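Local coordinates for protein abietadiene synthase, chloroplastic (Abies grandis, PDB 3S9V) that belongs to the terpene synthases, largely helical plastid enzymes that pair a terpene synthase N-terminal domain with a terpene synthase metal-binding domain, at residues M47-T52 and P267-E272. Sequence-based numbering, arbitrary orientation.
Sequences MGYGET and PLDLFE
The carboxylate of Glu272 grips the backbone of Glu51 directly and that of Gly48 and Gly50 through water, a worked example of a helix side chain tying down an irregular loop. Its OE2 accepts the N-H of Glu51, N to OE2 3.0 Å, on the syn side but 32° out of the carboxylate plane. OE1 takes hydrogen bonds from two waters: one, 2.7 Å from OE1, also accepts the N-H of Gly48 and, weakly, that of Gly50, while the second donates to Gly48 O. With CG anti to the backbone N (chi1 -179°) and the chain extended beyond it, Glu272 spans from its helix's first turn to the loop. A second grip is a short backbone bond, Leu268 N to Tyr49 O at 2.6 Å, made at the N-cap residue. Around these bonds, Gly50 CA comes within 3.4 Å of Glu272 OE1, and Met47 CG packs against the same oxygen at 3.5 Å. Tyr49 CB lies 3.8 Å from Pro267 CB, the side chains pointing the same way. Asp269 rests CB on Gly48 O, its carboxylate hydrogen-bonded to Tyr299 and Arg313. The loop between helices 29-46 and 56-62 thus meets the start of helix 269-282, in the terpene synthase N-terminal domain, while helix 245-258 offers Phe253 edge-to-face to Tyr49 and Lys257 as salt-bridge partner to Glu51.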
loop_
_atom_site.group_PDB
_atom_site.type_symbol
_atom_site.label_atom_id
_atom_site.label_comp_id
_atom_site.label_asym_id
_atom_site.label_seq_id
_atom_site.Cartn_x
_atom_site.Cartn_y
_atom_site.Cartn_z
ATOM N N MET A 47 15.516 9.981 11.275
ATOM C CA MET A 47 15.500 8.523 11.291
ATOM C C MET A 47 16.886 7.903 11.397
ATOM O O MET A 47 17.787 8.223 10.618
ATOM C CB MET A 47 14.782 7.990 10.054
ATOM C CG MET A 47 13.283 7.853 10.257
ATOM S SD MET A 47 12.373 7.645 8.743
ATOM C CE MET A 47 10.935 8.650 9.095
ATOM N N GLY A 48 17.046 7.025 12.384
ATOM C CA GLY A 48 18.312 6.345 12.599
ATOM C C GLY A 48 18.052 4.864 12.799
ATOM O O GLY A 48 17.656 4.179 11.855
ATOM N N TYR A 49 18.265 4.362 14.013
ATOM C CA TYR A 49 18.008 2.954 14.282
ATOM C C TYR A 49 16.572 2.723 14.729
ATOM O O TYR A 49 16.144 1.582 14.916
ATOM C CB TYR A 49 18.984 2.409 15.323
ATOM C CG TYR A 49 20.370 2.203 14.758
ATOM C CD1 TYR A 49 21.445 2.969 15.202
ATOM C CD2 TYR A 49 20.604 1.235 13.773
ATOM C CE1 TYR A 49 22.723 2.780 14.686
ATOM C CE2 TYR A 49 21.878 1.037 13.246
ATOM C CZ TYR A 49 22.934 1.814 13.710
ATOM O OH TYR A 49 24.201 1.633 13.199
ATOM N N GLY A 50 15.830 3.813 14.904
ATOM C CA GLY A 50 14.438 3.681 15.284
ATOM C C GLY A 50 13.987 4.441 16.512
ATOM O O GLY A 50 14.685 4.495 17.524
ATOM N N GLU A 51 12.799 5.028 16.417
ATOM C CA GLU A 51 12.222 5.764 17.526
ATOM C C GLU A 51 11.081 4.953 18.119
ATOM O O GLU A 51 10.169 4.530 17.408
ATOM C CB GLU A 51 11.701 7.123 17.058
ATOM C CG GLU A 51 12.801 8.125 16.786
ATOM C CD GLU A 51 13.704 8.321 17.988
ATOM O OE1 GLU A 51 13.171 8.539 19.100
ATOM O OE2 GLU A 51 14.942 8.258 17.818
ATOM N N THR A 52 11.139 4.735 19.424
ATOM C CA THR A 52 10.104 3.975 20.101
ATOM C C THR A 52 10.115 4.307 21.584
ATOM O O THR A 52 10.977 5.040 22.068
ATOM C CB THR A 52 10.310 2.450 19.896
ATOM O OG1 THR A 52 9.234 1.732 20.510
ATOM C CG2 THR A 52 11.616 1.999 20.509
ATOM N N PRO A 267 17.555 -3.098 16.682
ATOM C CA PRO A 267 17.058 -1.807 16.190
ATOM C C PRO A 267 15.776 -1.983 15.365
ATOM O O PRO A 267 15.259 -3.101 15.234
ATOM C CB PRO A 267 18.235 -1.276 15.367
ATOM C CG PRO A 267 18.854 -2.537 14.818
ATOM C CD PRO A 267 18.815 -3.478 16.005
ATOM N N LEU A 268 15.268 -0.889 14.802
ATOM C CA LEU A 268 14.035 -0.943 14.016
ATOM C C LEU A 268 14.139 -0.122 12.732
ATOM O O LEU A 268 13.131 0.330 12.188
ATOM C CB LEU A 268 12.877 -0.418 14.871
ATOM C CG LEU A 268 12.625 -1.167 16.188
ATOM C CD1 LEU A 268 11.569 -0.437 17.004
ATOM C CD2 LEU A 268 12.176 -2.598 15.892
ATOM N N ASP A 269 15.367 0.043 12.248
ATOM C CA ASP A 269 15.659 0.849 11.069
ATOM C C ASP A 269 14.961 0.528 9.747
ATOM O O ASP A 269 14.623 1.442 9.000
ATOM C CB ASP A 269 17.175 0.902 10.843
ATOM C CG ASP A 269 17.810 -0.479 10.752
ATOM O OD1 ASP A 269 18.888 -0.594 10.125
ATOM O OD2 ASP A 269 17.250 -1.445 11.311
ATOM N N LEU A 270 14.748 -0.746 9.439
ATOM C CA LEU A 270 14.088 -1.089 8.178
ATOM C C LEU A 270 12.575 -0.971 8.326
ATOM O O LEU A 270 11.864 -0.510 7.422
ATOM C CB LEU A 270 14.445 -2.513 7.751
ATOM C CG LEU A 270 15.920 -2.906 7.627
ATOM C CD1 LEU A 270 15.992 -4.244 6.912
ATOM C CD2 LEU A 270 16.698 -1.853 6.842
ATOM N N PHE A 271 12.087 -1.412 9.475
ATOM C CA PHE A 271 10.671 -1.344 9.763
ATOM C C PHE A 271 10.223 0.129 9.773
ATOM O O PHE A 271 9.240 0.495 9.127
ATOM C CB PHE A 271 10.407 -2.033 11.113
ATOM C CG PHE A 271 9.042 -1.772 11.685
ATOM C CD1 PHE A 271 7.905 -1.863 10.894
ATOM C CD2 PHE A 271 8.896 -1.460 13.033
ATOM C CE1 PHE A 271 6.643 -1.645 11.431
ATOM C CE2 PHE A 271 7.636 -1.240 13.582
ATOM C CZ PHE A 271 6.505 -1.332 12.781
ATOM N N GLU A 272 10.970 0.981 10.461
ATOM C CA GLU A 272 10.604 2.391 10.549
ATOM C C GLU A 272 10.610 3.129 9.210
ATOM O O GLU A 272 9.673 3.868 8.894
ATOM C CB GLU A 272 11.525 3.112 11.532
ATOM C CG GLU A 272 11.198 4.580 11.687
ATOM C CD GLU A 272 11.889 5.212 12.874
ATOM O OE1 GLU A 272 13.108 5.496 12.801
ATOM O OE2 GLU A 272 11.205 5.417 13.893
HETATM O O HOH W 1 15.127 6.502 14.263
HETATM O O HOH W 2 14.535 4.484 10.911
#